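Local atomic coordinates of putative ATPase, AAA family (Prochlorococcus marinus subsp. pastoris str. CCMP1986, PDB entry 3CTD), a protein that probably acts as a DNA-dependent ATPase of the RarA/MGS1/WRNIP1 subfamily in the response to stalled replication, the present chain being its C-terminal part. Residues Arg73-Ser78 against Ser114-Tyr119. The protein carries 1 engineered substitution. Residues are numbered along the deposited sequence; the frame is centred on the assembly and turned at random.
Sequences RRLLIS and SQASLY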
loop_
_atom_site.group_PDB
_atom_site.type_symbol
_atom_site.label_atom_id
_atom_site.label_comp_id
_atom_site.label_asym_id
_atom_site.label_seq_id
_atom_site.Cartn_x
_atom_site.Cartn_y
_atom_site.Cartn_z
ATOM N N ARG B 73 9.133 -12.977 -9.433
ATOM C CA ARG B 73 9.623 -13.680 -8.231
ATOM C C ARG B 73 10.920 -13.065 -7.755
ATOM O O ARG B 73 11.052 -12.724 -6.580
ATOM C CB ARG B 73 9.833 -15.177 -8.495
ATOM C CG ARG B 73 8.712 -16.072 -8.002
ATOM C CD ARG B 73 8.930 -17.565 -8.369
ATOM N NE ARG B 73 7.816 -17.846 -9.254
ATOM C CZ ARG B 73 7.897 -18.395 -10.451
ATOM N NH1 ARG B 73 9.078 -18.843 -10.914
ATOM N NH2 ARG B 73 6.767 -18.510 -11.148
ATOM N N ARG B 74 11.856 -12.913 -8.684
ATOM C CA ARG B 74 13.138 -12.320 -8.394
ATOM C C ARG B 74 13.048 -10.871 -8.015
ATOM O O ARG B 74 13.813 -10.421 -7.190
ATOM C CB ARG B 74 14.114 -12.505 -9.559
ATOM C CG ARG B 74 14.573 -13.942 -9.724
ATOM C CD ARG B 74 15.430 -14.527 -8.546
ATOM N NE ARG B 74 15.578 -15.983 -8.738
ATOM C CZ ARG B 74 16.559 -16.593 -9.446
ATOM N NH1 ARG B 74 17.540 -15.879 -10.021
ATOM N NH2 ARG B 74 16.562 -17.930 -9.578
ATOM N N LEU B 75 12.112 -10.134 -8.599
ATOM C CA LEU B 75 11.878 -8.774 -8.170
ATOM C C LEU B 75 11.283 -8.731 -6.733
ATOM O O LEU B 75 11.652 -7.857 -5.934
ATOM C CB LEU B 75 10.959 -8.054 -9.149
ATOM C CG LEU B 75 11.464 -7.683 -10.549
ATOM C CD1 LEU B 75 10.281 -7.127 -11.328
ATOM C CD2 LEU B 75 12.501 -6.604 -10.406
ATOM N N LEU B 76 10.391 -9.665 -6.390
ATOM C CA LEU B 76 9.810 -9.664 -5.051
ATOM C C LEU B 76 10.922 -9.969 -4.052
ATOM O O LEU B 76 11.120 -9.222 -3.085
ATOM C CB LEU B 76 8.659 -10.655 -4.898
ATOM C CG LEU B 76 7.306 -10.303 -5.558
ATOM C CD1 LEU B 76 6.432 -11.580 -5.697
ATOM C CD2 LEU B 76 6.529 -9.180 -4.855
ATOM N N ILE B 77 11.664 -11.047 -4.312
ATOM C CA ILE B 77 12.861 -11.381 -3.538
ATOM C C ILE B 77 13.840 -10.221 -3.357
ATOM O O ILE B 77 14.251 -9.911 -2.249
ATOM C CB ILE B 77 13.613 -12.561 -4.177
ATOM C CG1 ILE B 77 12.683 -13.792 -4.235
ATOM C CG2 ILE B 77 14.930 -12.838 -3.438
ATOM C CD1 ILE B 77 13.324 -15.032 -4.923
ATOM N N SER B 78 14.248 -9.599 -4.452
ATOM C CA SER B 78 15.197 -8.521 -4.385
ATOM C C SER B 78 14.627 -7.310 -3.588
ATOM O O SER B 78 15.354 -6.611 -2.868
ATOM C CB SER B 78 15.648 -8.153 -5.799
ATOM O OG SER B 78 15.942 -6.781 -5.811
ATOM N N SER B 114 8.618 -3.047 -16.059
ATOM C CA SER B 114 9.461 -1.881 -16.083
ATOM C C SER B 114 9.345 -0.986 -14.835
ATOM O O SER B 114 10.375 -0.682 -14.233
ATOM C CB SER B 114 9.201 -1.116 -17.364
ATOM O OG SER B 114 9.866 0.090 -17.291
ATOM N N GLN B 115 8.135 -0.580 -14.417
ATOM C CA GLN B 115 7.992 0.177 -13.143
ATOM C C GLN B 115 8.659 -0.514 -11.939
ATOM O O GLN B 115 9.403 0.108 -11.157
ATOM C CB GLN B 115 6.531 0.412 -12.791
ATOM C CG GLN B 115 6.332 0.973 -11.402
ATOM C CD GLN B 115 5.144 1.934 -11.305
ATOM O OE1 GLN B 115 4.582 2.311 -12.318
ATOM N NE2 GLN B 115 4.737 2.298 -10.083
ATOM N N ALA B 116 8.329 -1.796 -11.758
ATOM C CA ALA B 116 8.858 -2.561 -10.656
ATOM C C ALA B 116 10.400 -2.604 -10.705
ATOM O O ALA B 116 11.093 -2.369 -9.697
ATOM C CB ALA B 116 8.268 -3.960 -10.673
ATOM N N SER B 117 10.930 -2.912 -11.878
ATOM C CA SER B 117 12.367 -2.981 -12.067
ATOM C C SER B 117 13.038 -1.647 -11.791
ATOM O O SER B 117 13.967 -1.570 -10.965
ATOM C CB SER B 117 12.684 -3.508 -13.470
ATOM O OG SER B 117 11.998 -4.762 -13.600
ATOM N N LEU B 118 12.594 -0.606 -12.479
ATOM C CA LEU B 118 13.170 0.744 -12.291
ATOM C C LEU B 118 13.110 1.202 -10.860
ATOM O O LEU B 118 14.034 1.818 -10.344
ATOM C CB LEU B 118 12.450 1.759 -13.187
ATOM C CG LEU B 118 12.833 1.629 -14.672
ATOM C CD1 LEU B 118 11.820 2.396 -15.504
ATOM C CD2 LEU B 118 14.302 2.091 -14.947
ATOM N N TYR B 119 12.012 0.868 -10.196
ATOM C CA TYR B 119 11.779 1.308 -8.820
ATOM C C TYR B 119 12.838 0.757 -7.847
ATOM O O TYR B 119 13.337 1.477 -6.986
ATOM C CB TYR B 119 10.397 0.845 -8.394
ATOM C CG TYR B 119 10.056 1.242 -7.000
ATOM C CD1 TYR B 119 9.253 2.326 -6.734
ATOM C CD2 TYR B 119 10.527 0.524 -5.930
ATOM C CE1 TYR B 119 8.920 2.687 -5.396
ATOM C CE2 TYR B 119 10.207 0.881 -4.586
ATOM C CZ TYR B 119 9.403 1.952 -4.330
ATOM O OH TYR B 119 9.096 2.272 -3.004
#
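The hydroxyl of Ser117 meets both methyls of Leu75 at once: OG stands 3.7 Å from Leu75 CD1 and equally near to CD2, so the leucine fork opens onto this oxygen. No hydrogen bond crosses here. OG is bonded instead to the backbone O of Leu113, one turn back on its own helix; with OG beside the backbone N (chi1 -55°) it can reach that carbonyl, and its polar need is met although the serine is buried. The two methyls then divide the surface. CD1 packs on Ala116 CB at 3.8 Å, while CD2 lies over the Ser117 backbone, 4.0 Å from CA. The CB of Leu75 points toward the facing helix, and CG, anti to the carbonyl carbon (chi1 -70°), carries the branch methyls onto Ala116 and Ser117. Leu75 is the one residue of 73-78 whose side chain touches 114-119; its CA lies 7.0 Å from Ser117 CA. This is helix-to-helix packing in the helical part of the MgsA-type C-terminal region, where helix 68-83 meets helix 110-121, the two segments burying only 111 Å² summed over both sides. Phe42 of helix 36-47 touches both Leu75 and Ser117, and Ile46 and Leu120 also press on the leucine. Trimming Leu75 to an alanine takes away CG and both methyls, and is likely to open a gap beside Ala116 and strip the Ser117 hydroxyl of its cover from helix 68-83. Ser114 OG is hydrogen-bonded to Thr129 O of a second subunit, while Tyr119 stacks on Trp191 of that neighbour.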